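Local coordinates for hypothetical membrane protein (Corynebacterium glutamicum, PDB 6JSA) that binds heme through its C-terminal domain, the part present here, and probably passes it along the heme-uptake machinery of corynebacteria, at residues Ser100-Met103 and Asp104-Thr108; Phe149-Pro152 and Gly153-Leu156. One frame throughout, in Å; residues are numbered along the deposited sequence. Where two conformers were deposited one is given.

Contact 1 (Ser100-Met103 and Asp104-Thr108); sequences SSDM and DGNST. With HEM (protoporphyrin IX containing Fe), chain B.
Asp102 and Asn106 close the tip of this hairpin with bonds from both backbone and side chain. Asp102 N donates to Asn106 O at 3.0 Å, while Asp102 OD1 accepts Asn106 N at 2.9 Å, a donor that comes from above the carboxylate plane. The same OD1 has a second, weak bond from Asp104 N, bent to 129° at the hydrogen. A chi1 of 66° puts CG between the backbone N and the carbonyl carbon, which brings OD1 over the turn to both amides. Asp102 O accepts Gly105 N at 2.9 Å, the closing bond of a type I turn; that donor stands well above the carbonyl plane. Gly105 has positive phi, readily adopted by glycine. Farther down, Ser100 and Thr108 form an antiparallel hydrogen-bonded pair, Thr108 N to Ser100 O at 2.8 Å and Ser100 N to Thr108 O at 3.0 Å. A water probably donates to Asn106 O and also meets Thr108 OG1. Ser100 OG is satisfied by Ala145 O. On the heme side, Met103, in one of its two conformers, lies over one face of the porphyrin at pyrrole B and the CHC bridge, Met103 CG 3.3 Å from heme CHC, and Ser101 O approaches the CMC methyl. This is a beta hairpin closed by a type I turn with a G1 bulge at Gly105, its tip forming one wall of the heme pocket.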
loop_
_atom_site.group_PDB
_atom_site.type_symbol
_atom_site.label_atom_id
_atom_site.label_comp_id
_atom_site.label_asym_id
_atom_site.label_seq_id
_atom_site.Cartn_x
_atom_site.Cartn_y
_atom_site.Cartn_z
ATOM N N SER A 100 -14.164 -0.839 -2.483
ATOM C CA SER A 100 -14.450 0.558 -2.186
ATOM C C SER A 100 -15.812 0.938 -2.737
ATOM O O SER A 100 -16.309 0.331 -3.684
ATOM C CB SER A 100 -13.384 1.479 -2.781
ATOM O OG SER A 100 -13.403 2.737 -2.158
ATOM N N SER A 101 -16.395 1.980 -2.149
ATOM C CA SER A 101 -17.688 2.505 -2.568
ATOM C C SER A 101 -17.548 3.839 -3.293
ATOM O O SER A 101 -16.621 4.609 -3.038
ATOM C CB SER A 101 -18.602 2.694 -1.360
ATOM O OG SER A 101 -19.041 1.441 -0.869
ATOM N N ASP A 102 -18.493 4.109 -4.197
ATOM C CA ASP A 102 -18.600 5.402 -4.863
ATOM C C ASP A 102 -19.473 6.344 -4.028
ATOM O O ASP A 102 -19.922 6.000 -2.932
ATOM C CB ASP A 102 -19.077 5.223 -6.308
ATOM C CG ASP A 102 -20.504 4.687 -6.412
ATOM O OD1 ASP A 102 -21.265 4.726 -5.419
ATOM O OD2 ASP A 102 -20.870 4.221 -7.514
ATOM N N MET A 103 -19.731 7.548 -4.553
ATOM C CA MET A 103 -20.502 8.541 -3.805
ATOM C C MET A 103 -21.973 8.181 -3.640
ATOM O O MET A 103 -22.653 8.816 -2.827
ATOM C CB MET A 103 -20.353 9.947 -4.398
ATOM C CG MET A 103 -19.262 10.745 -3.723
ATOM S SD MET A 103 -19.254 12.530 -3.975
ATOM C CE MET A 103 -20.824 13.028 -3.277
ATOM N N ASP A 104 -22.484 7.201 -4.384
ATOM C CA ASP A 104 -23.821 6.672 -4.154
ATOM C C ASP A 104 -23.835 5.578 -3.099
ATOM O O ASP A 104 -24.905 5.038 -2.794
ATOM C CB ASP A 104 -24.417 6.137 -5.457
ATOM C CG ASP A 104 -25.066 7.220 -6.284
ATOM O OD1 ASP A 104 -26.061 7.809 -5.810
ATOM O OD2 ASP A 104 -24.572 7.490 -7.398
ATOM N N GLY A 105 -22.679 5.241 -2.540
ATOM C CA GLY A 105 -22.589 4.133 -1.622
ATOM C C GLY A 105 -22.518 2.780 -2.284
ATOM O O GLY A 105 -22.644 1.768 -1.589
ATOM N N ASN A 106 -22.307 2.726 -3.600
ATOM C CA ASN A 106 -22.238 1.452 -4.311
ATOM C C ASN A 106 -20.830 0.883 -4.235
ATOM O O ASN A 106 -19.869 1.530 -4.668
ATOM C CB ASN A 106 -22.645 1.648 -5.768
ATOM C CG ASN A 106 -24.117 1.961 -5.916
ATOM O OD1 ASN A 106 -24.952 1.406 -5.199
ATOM N ND2 ASN A 106 -24.443 2.869 -6.825
ATOM N N SER A 107 -20.711 -0.333 -3.709
ATOM C CA SER A 107 -19.408 -0.954 -3.521
ATOM C C SER A 107 -18.973 -1.735 -4.755
ATOM O O SER A 107 -19.789 -2.322 -5.471
ATOM C CB SER A 107 -19.403 -1.876 -2.297
ATOM O OG SER A 107 -20.438 -2.837 -2.343
ATOM N N THR A 108 -17.661 -1.741 -4.981
ATOM C CA THR A 108 -17.025 -2.545 -6.011
ATOM C C THR A 108 -15.882 -3.304 -5.362
ATOM O O THR A 108 -15.060 -2.710 -4.658
ATOM C CB THR A 108 -16.487 -1.658 -7.136
ATOM O OG1 THR A 108 -17.578 -0.951 -7.742
ATOM C CG2 THR A 108 -15.775 -2.497 -8.186
HETATM C CHA HEM B . -12.428 14.962 -1.049
HETATM C CHB HEM B . -17.226 15.324 -0.582
HETATM C CHC HEM B . -17.604 10.506 -0.834
HETATM C CHD HEM B . -12.861 10.176 -1.690
HETATM C C1A HEM B . -13.690 15.476 -0.865
HETATM C C2A HEM B . -14.007 16.874 -0.644
HETATM C C3A HEM B . -15.331 16.986 -0.512
HETATM C C4A HEM B . -15.893 15.654 -0.667
HETATM C CMA HEM B . -16.142 18.279 -0.248
HETATM C CAA HEM B . -12.954 17.985 -0.519
HETATM C CBA HEM B . -12.389 17.847 0.900
HETATM C CGA HEM B . -11.267 18.818 1.158
HETATM O O1A HEM B . -10.658 19.324 0.187
HETATM O O2A HEM B . -10.963 19.073 2.348
HETATM C C1B HEM B . -17.748 14.051 -0.548
HETATM C C2B HEM B . -19.120 13.694 -0.254
HETATM C C3B HEM B . -19.230 12.357 -0.330
HETATM C C4B HEM B . -17.918 11.839 -0.668
HETATM C CMB HEM B . -20.207 14.734 0.066
HETATM C CAB HEM B . -20.449 11.431 -0.111
HETATM C CBB HEM B . -21.657 11.818 0.316
HETATM C C1C HEM B . -16.360 9.990 -1.124
HETATM C C2C HEM B . -16.076 8.600 -1.410
HETATM C C3C HEM B . -14.761 8.491 -1.618
HETATM C C4C HEM B . -14.178 9.820 -1.509
HETATM C CMC HEM B . -17.115 7.458 -1.420
HETATM C CAC HEM B . -14.021 7.175 -1.954
HETATM C CBC HEM B . -12.832 6.893 -1.394
HETATM C C1D HEM B . -12.346 11.447 -1.613
HETATM C C2D HEM B . -10.963 11.794 -1.827
HETATM C C3D HEM B . -10.837 13.109 -1.650
HETATM C C4D HEM B . -12.138 13.641 -1.305
HETATM C CMD HEM B . -9.855 10.797 -2.201
HETATM C CAD HEM B . -9.534 13.929 -1.753
HETATM C CBD HEM B . -8.950 14.042 -0.338
HETATM C CGD HEM B . -7.618 14.745 -0.394
HETATM O O1D HEM B . -7.588 16.001 -0.386
HETATM O O2D HEM B . -6.576 14.044 -0.444
HETATM N NA HEM B . -14.865 14.752 -0.875
HETATM N NB HEM B . -17.037 12.892 -0.784
HETATM N NC HEM B . -15.177 10.712 -1.198
HETATM N ND HEM B . -13.046 12.597 -1.295
HETATM FE FE HEM B . -14.995 12.700 -0.733
HETATM O O HOH W 1 -17.982 1.422 -6.508
#

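Contact 2 (Phe149-Pro152 and Gly153-Leu156); sequences FYTP and GTQL. With HEM (protoporphyrin IX containing Fe), chain B.
Tyr150 CB packs against Thr154, 3.9 Å from Thr154 OG1, and the ring leaves beside the backbone N (chi1 -56°), directed at the heme rim. Near the root of the ring, Tyr150 CD2 lies 4.4 Å from Leu156 CD2, a loose apolar contact. The heme methyl CMD lies over one face, displaced toward the ring's rim, with Tyr150 CE2 3.5 Å from heme CMD. At the tip, Tyr150 OH donates to heme O2D at 2.5 Å, a short bond, and that propionate oxygen lies in the plane of the ring at its edge. Phe149, next door, lays its ring flat on the porphyrin: heme ND sits over the ring centre, and Phe149 CE1 comes to 3.3 Å from heme NC. Behind Tyr150 the chain folds into a type II turn from Thr151 to Thr154. Thr151 O accepts two hydrogen bonds, from Thr154 N at 3.1 Å and from Thr154 OG1 at 2.8 Å, so the threonine grips its turn with backbone and hydroxyl together. Gly153 takes the third place of the turn with positive phi. The loop lies between helix 140-145 and strand 159-165. Tyr150 O is bonded to Ser143 OG, Gly153 and Thr154 join Leu138 of strand 129-138 through their backbones, and the Tyr150 ring meets Phe146 edge-to-face and packs against Ser17 and Phe18 of helix 16-23.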
loop_
_atom_site.group_PDB
_atom_site.type_symbol
_atom_site.label_atom_id
_atom_site.label_comp_id
_atom_site.label_asym_id
_atom_site.label_seq_id
_atom_site.Cartn_x
_atom_site.Cartn_y
_atom_site.Cartn_z
ATOM N N PHE A 149 -11.729 10.887 -7.191
ATOM C CA PHE A 149 -11.243 12.143 -6.626
ATOM C C PHE A 149 -9.768 12.381 -6.922
ATOM O O PHE A 149 -9.327 13.536 -6.904
ATOM C CB PHE A 149 -11.517 12.225 -5.122
ATOM C CG PHE A 149 -12.935 12.599 -4.781
ATOM C CD1 PHE A 149 -13.908 11.627 -4.613
ATOM C CD2 PHE A 149 -13.290 13.932 -4.634
ATOM C CE1 PHE A 149 -15.212 11.979 -4.287
ATOM C CE2 PHE A 149 -14.596 14.296 -4.317
ATOM C CZ PHE A 149 -15.557 13.323 -4.145
ATOM N N TYR A 150 -8.999 11.326 -7.178
ATOM C CA TYR A 150 -7.635 11.435 -7.669
ATOM C C TYR A 150 -7.604 10.840 -9.066
ATOM O O TYR A 150 -8.234 9.809 -9.317
ATOM C CB TYR A 150 -6.653 10.618 -6.825
ATOM C CG TYR A 150 -6.613 10.906 -5.342
ATOM C CD1 TYR A 150 -6.557 12.205 -4.857
ATOM C CD2 TYR A 150 -6.610 9.861 -4.424
ATOM C CE1 TYR A 150 -6.514 12.459 -3.494
ATOM C CE2 TYR A 150 -6.558 10.104 -3.064
ATOM C CZ TYR A 150 -6.511 11.400 -2.601
ATOM O OH TYR A 150 -6.474 11.633 -1.244
ATOM N N THR A 151 -6.852 11.467 -9.965
ATOM C CA THR A 151 -6.679 10.962 -11.317
ATOM C C THR A 151 -5.582 9.900 -11.353
ATOM O O THR A 151 -4.693 9.874 -10.494
ATOM C CB THR A 151 -6.248 12.103 -12.230
ATOM O OG1 THR A 151 -5.077 12.714 -11.677
ATOM C CG2 THR A 151 -7.363 13.141 -12.398
ATOM N N PRO A 152 -5.605 9.026 -12.359
ATOM C CA PRO A 152 -4.481 8.100 -12.543
ATOM C C PRO A 152 -3.171 8.865 -12.687
ATOM O O PRO A 152 -3.093 9.877 -13.387
ATOM C CB PRO A 152 -4.843 7.360 -13.836
ATOM C CG PRO A 152 -6.344 7.454 -13.922
ATOM C CD PRO A 152 -6.679 8.812 -13.351
ATOM N N GLY A 153 -2.140 8.385 -11.998
ATOM C CA GLY A 153 -0.855 9.048 -11.990
ATOM C C GLY A 153 -0.636 9.999 -10.838
ATOM O O GLY A 153 0.494 10.467 -10.647
ATOM N N THR A 154 -1.670 10.297 -10.059
ATOM C CA THR A 154 -1.498 11.091 -8.850
ATOM C C THR A 154 -0.488 10.414 -7.932
ATOM O O THR A 154 -0.483 9.188 -7.779
ATOM C CB THR A 154 -2.850 11.222 -8.139
ATOM O OG1 THR A 154 -3.725 12.023 -8.940
ATOM C CG2 THR A 154 -2.721 11.876 -6.753
ATOM N N GLN A 155 0.384 11.218 -7.332
ATOM C CA GLN A 155 1.366 10.696 -6.389
ATOM C C GLN A 155 0.705 10.472 -5.033
ATOM O O GLN A 155 0.159 11.406 -4.436
ATOM C CB GLN A 155 2.517 11.686 -6.243
ATOM C CG GLN A 155 3.243 11.978 -7.540
ATOM C CD GLN A 155 3.807 10.724 -8.192
ATOM O OE1 GLN A 155 3.271 10.223 -9.188
ATOM N NE2 GLN A 155 4.899 10.217 -7.640
ATOM N N LEU A 156 0.778 9.244 -4.538
ATOM C CA LEU A 156 0.309 8.921 -3.201
ATOM C C LEU A 156 1.461 9.155 -2.223
ATOM O O LEU A 156 2.508 9.691 -2.591
ATOM C CB LEU A 156 -0.220 7.490 -3.170
ATOM C CG LEU A 156 -1.362 7.172 -4.141
ATOM C CD1 LEU A 156 -1.842 5.743 -3.911
ATOM C CD2 LEU A 156 -2.522 8.175 -4.024
HETATM C CHA HEM B . -12.428 14.962 -1.049
HETATM C CHB HEM B . -17.226 15.324 -0.582
HETATM C CHC HEM B . -17.604 10.506 -0.834
HETATM C CHD HEM B . -12.861 10.176 -1.690
HETATM C C1A HEM B . -13.690 15.476 -0.865
HETATM C C2A HEM B . -14.007 16.874 -0.644
HETATM C C3A HEM B . -15.331 16.986 -0.512
HETATM C C4A HEM B . -15.893 15.654 -0.667
HETATM C CMA HEM B . -16.142 18.279 -0.248
HETATM C CAA HEM B . -12.954 17.985 -0.519
HETATM C CBA HEM B . -12.389 17.847 0.900
HETATM C CGA HEM B . -11.267 18.818 1.158
HETATM O O1A HEM B . -10.658 19.324 0.187
HETATM O O2A HEM B . -10.963 19.073 2.348
HETATM C C1B HEM B . -17.748 14.051 -0.548
HETATM C C2B HEM B . -19.120 13.694 -0.254
HETATM C C3B HEM B . -19.230 12.357 -0.330
HETATM C C4B HEM B . -17.918 11.839 -0.668
HETATM C CMB HEM B . -20.207 14.734 0.066
HETATM C CAB HEM B . -20.449 11.431 -0.111
HETATM C CBB HEM B . -21.657 11.818 0.316
HETATM C C1C HEM B . -16.360 9.990 -1.124
HETATM C C2C HEM B . -16.076 8.600 -1.410
HETATM C C3C HEM B . -14.761 8.491 -1.618
HETATM C C4C HEM B . -14.178 9.820 -1.509
HETATM C CMC HEM B . -17.115 7.458 -1.420
HETATM C CAC HEM B . -14.021 7.175 -1.954
HETATM C CBC HEM B . -12.832 6.893 -1.394
HETATM C C1D HEM B . -12.346 11.447 -1.613
HETATM C C2D HEM B . -10.963 11.794 -1.827
HETATM C C3D HEM B . -10.837 13.109 -1.650
HETATM C C4D HEM B . -12.138 13.641 -1.305
HETATM C CMD HEM B . -9.855 10.797 -2.201
HETATM C CAD HEM B . -9.534 13.929 -1.753
HETATM C CBD HEM B . -8.950 14.042 -0.338
HETATM C CGD HEM B . -7.618 14.745 -0.394
HETATM O O1D HEM B . -7.588 16.001 -0.386
HETATM O O2D HEM B . -6.576 14.044 -0.444
HETATM N NA HEM B . -14.865 14.752 -0.875
HETATM N NB HEM B . -17.037 12.892 -0.784
HETATM N NC HEM B . -15.177 10.712 -1.198
HETATM N ND HEM B . -13.046 12.597 -1.295
HETATM FE FE HEM B . -14.995 12.700 -0.733
#

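In the fold
Contact 1 comes first along the chain, at the tip of the hairpin of strands 91-101 and 107-111; contact 2 follows after strands 113-125 and 129-138 and helix 140-145. Their centres are about 18 Å apart, yet both touch the same heme, and they meet directly where Met103 SD, in one of its two conformers, packs 3.8 Å from Phe149 CZ. The hairpin tip and the loop thus build adjoining parts of one pocket. Helix 16-23 supplies Tyr21, the axial ligand of the heme iron, and Ser17, which is hydrogen-bonded to the heme. Parts distant in sequence therefore converge on the cofactor within a mostly antiparallel beta domain, consistent with a role in heme transfer.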